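Local coordinates for protein D-galactonate dehydratase family member Dd703_0947 (Dickeya dadantii, PDB 4IHC) that dehydrates D-mannonate and D-gluconate to 2-dehydro-3-deoxy-D-gluconate, with low activity that suggests neither is its physiological substrate, using one magnesium ion per subunit, at residues A[334-337]-A[338-342]. Residues are numbered along the deposited sequence; the frame is centred on the assembly and turned at random.
Sequences LAVY and SELNG
With chi1 at -65°, Ser-338 swings OG beside its own backbone N and back down the helix, where it donates to Leu-334 O one turn earlier (2.8 Å). A similar first torsion in Asn-341 (-78°) folds the amide back toward Tyr-337, so that ND2 meets Tyr-337 O at 3.0 Å. Leu-334 O is thus gripped twice: Ser-338 N makes the regular helical bond at 2.9 Å, while OG comes from the opposite face of the carbonyl plane and lies well above it. The hydroxyl proton of this buried serine is thereby taken up by the helix itself. The Asn-341 bond is nearly straight, and the oxygen lies almost in the amide plane. It reinforces a helical pattern that is loosening there, for Asn-341 N reaches Tyr-337 O only weakly, at 3.4 Å. Amide and phenol run side by side in the same direction, ND2 being 3.7 Å from Tyr-337 CE2, their planes 37° apart. On another side of the turn, Val-336 CG1 approaches Leu-340 CD1 loosely (4.3 Å), and Leu-340 N bonds to Val-336 O. Gly-342, with positive phi, is the C' residue of a Schellman motif that ends the helix. Tyr-337 OH bonds to Asp-311 and Lys-307, and its ring stacks on Tyr-337 of the second subunit, whose Lys-333 forms a salt bridge with Glu-339. Asn-341 OD1 accepts from Lys-313 and from Lys-307 of the second subunit, and its ND2 also bonds to that subunit's Tyr-337 OH. The turn closes helix 328-340, the link between parallel strands 317-318 and 344-345 in a beta-alpha-beta unit of the enolase-type barrel; Leu-334 and Ser-338 pack on Ile-318 of the first strand, Tyr-337 and Asn-341 on Ile-310 of helix 303-311.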
ATOM      1  N   LEU A 334      10.882   8.724 -23.238  1.00  8.89           N
ATOM      2  CA  LEU A 334      10.841   7.391 -22.644  1.00 10.14           C
ATOM      3  C   LEU A 334      12.229   6.984 -22.145  1.00  9.92           C
ATOM      4  O   LEU A 334      12.383   6.453 -21.043  1.00 13.26           O
ATOM      5  CB  LEU A 334      10.316   6.381 -23.681  1.00  8.53           C
ATOM      6  CG  LEU A 334      10.241   4.919 -23.262  1.00 13.34           C
ATOM      7  CD1 LEU A 334       9.509   4.769 -21.937  1.00 10.78           C
ATOM      8  CD2 LEU A 334       9.545   4.088 -24.327  1.00 17.03           C
ATOM      9  N   ALA A 335      13.250   7.228 -22.956  1.00  9.34           N
ATOM     10  CA  ALA A 335      14.601   6.906 -22.551  1.00  8.13           C
ATOM     11  C   ALA A 335      14.981   7.672 -21.292  1.00  9.64           C
ATOM     12  O   ALA A 335      15.642   7.123 -20.400  1.00  6.65           O
ATOM     13  CB  ALA A 335      15.600   7.184 -23.678  1.00  7.98           C
ATOM     14  N   VAL A 336      14.551   8.932 -21.192  1.00 11.49           N
ATOM     15  CA  VAL A 336      14.915   9.731 -20.028  1.00 10.18           C
ATOM     16  C   VAL A 336      14.157   9.230 -18.791  1.00 10.77           C
ATOM     17  O   VAL A 336      14.746   9.069 -17.712  1.00 10.24           O
ATOM     18  CB  VAL A 336      14.621  11.230 -20.264  1.00 12.98           C
ATOM     19  CG1 VAL A 336      14.554  11.964 -18.935  1.00 14.40           C
ATOM     20  CG2 VAL A 336      15.691  11.853 -21.168  1.00 13.59           C
ATOM     21  N   TYR A 337      12.865   8.942 -18.968  1.00  8.81           N
ATOM     22  CA  TYR A 337      12.037   8.435 -17.872  1.00  8.21           C
ATOM     23  C   TYR A 337      12.579   7.106 -17.334  1.00 14.45           C
ATOM     24  O   TYR A 337      12.630   6.866 -16.113  1.00 13.26           O
ATOM     25  CB  TYR A 337      10.600   8.264 -18.336  1.00  7.80           C
ATOM     26  CG  TYR A 337       9.619   8.252 -17.192  1.00 12.84           C
ATOM     27  CD1 TYR A 337       9.080   9.441 -16.705  1.00 15.18           C
ATOM     28  CD2 TYR A 337       9.247   7.067 -16.587  1.00 15.41           C
ATOM     29  CE1 TYR A 337       8.182   9.432 -15.652  1.00 16.58           C
ATOM     30  CE2 TYR A 337       8.353   7.049 -15.529  1.00 19.64           C
ATOM     31  CZ  TYR A 337       7.826   8.230 -15.059  1.00 21.45           C
ATOM     32  OH  TYR A 337       6.932   8.204 -14.001  1.00 26.50           O
ATOM     33  N   SER A 338      12.983   6.251 -18.263  1.00  8.95           N
ATOM     34  CA  SER A 338      13.686   5.034 -17.947  1.00  8.94           C
ATOM     35  C   SER A 338      14.947   5.310 -17.165  1.00 10.54           C
ATOM     36  O   SER A 338      15.195   4.704 -16.115  1.00  9.54           O
ATOM     37  CB  SER A 338      14.016   4.308 -19.247  1.00  7.80           C
ATOM     38  OG  SER A 338      12.800   3.926 -19.860  1.00 15.40           O
ATOM     39  N   GLU A 339      15.761   6.229 -17.671  1.00  6.55           N
ATOM     40  CA  GLU A 339      17.054   6.454 -17.049  1.00  6.63           C
ATOM     41  C   GLU A 339      16.946   6.774 -15.556  1.00 12.00           C
ATOM     42  O   GLU A 339      17.698   6.226 -14.719  1.00 11.39           O
ATOM     43  CB  GLU A 339      17.814   7.555 -17.795  1.00  8.73           C
ATOM     44  CG  GLU A 339      19.228   7.809 -17.271  1.00 19.47           C
ATOM     45  CD  GLU A 339      19.853   9.115 -17.801  1.00 42.61           C
ATOM     46  OE1 GLU A 339      19.313   9.704 -18.772  1.00 33.07           O
ATOM     47  OE2 GLU A 339      20.892   9.560 -17.247  1.00 35.95           O
ATOM     48  N   LEU A 340      16.026   7.674 -15.228  1.00  8.04           N
ATOM     49  CA  LEU A 340      15.853   8.157 -13.876  1.00  9.26           C
ATOM     50  C   LEU A 340      15.348   7.068 -12.960  1.00  7.10           C
ATOM     51  O   LEU A 340      15.500   7.158 -11.725  1.00  8.79           O
ATOM     52  CB  LEU A 340      14.875   9.360 -13.851  1.00 10.05           C
ATOM     53  CG  LEU A 340      15.405  10.665 -14.468  1.00 20.11           C
ATOM     54  CD1 LEU A 340      14.293  11.683 -14.642  1.00 27.70           C
ATOM     55  CD2 LEU A 340      16.548  11.265 -13.666  1.00 22.78           C
ATOM     56  N   ASN A 341      14.732   6.045 -13.551  1.00  7.42           N
ATOM     57  CA  ASN A 341      14.312   4.852 -12.817  1.00 11.31           C
ATOM     58  C   ASN A 341      15.281   3.678 -12.936  1.00  8.39           C
ATOM     59  O   ASN A 341      14.985   2.583 -12.472  1.00  9.83           O
ATOM     60  CB  ASN A 341      12.932   4.405 -13.305  1.00  9.41           C
ATOM     61  CG  ASN A 341      11.827   5.251 -12.730  1.00 12.58           C
ATOM     62  OD1 ASN A 341      11.416   5.054 -11.571  1.00 10.76           O
ATOM     63  ND2 ASN A 341      11.332   6.212 -13.521  1.00  9.29           N
ATOM     64  N   GLY A 342      16.425   3.887 -13.570  1.00  6.23           N
ATOM     65  CA  GLY A 342      17.442   2.853 -13.616  1.00  9.42           C
ATOM     66  C   GLY A 342      17.111   1.741 -14.607  1.00 12.10           C
ATOM     67  O   GLY A 342      17.635   0.630 -14.515  1.00 15.19           O
TER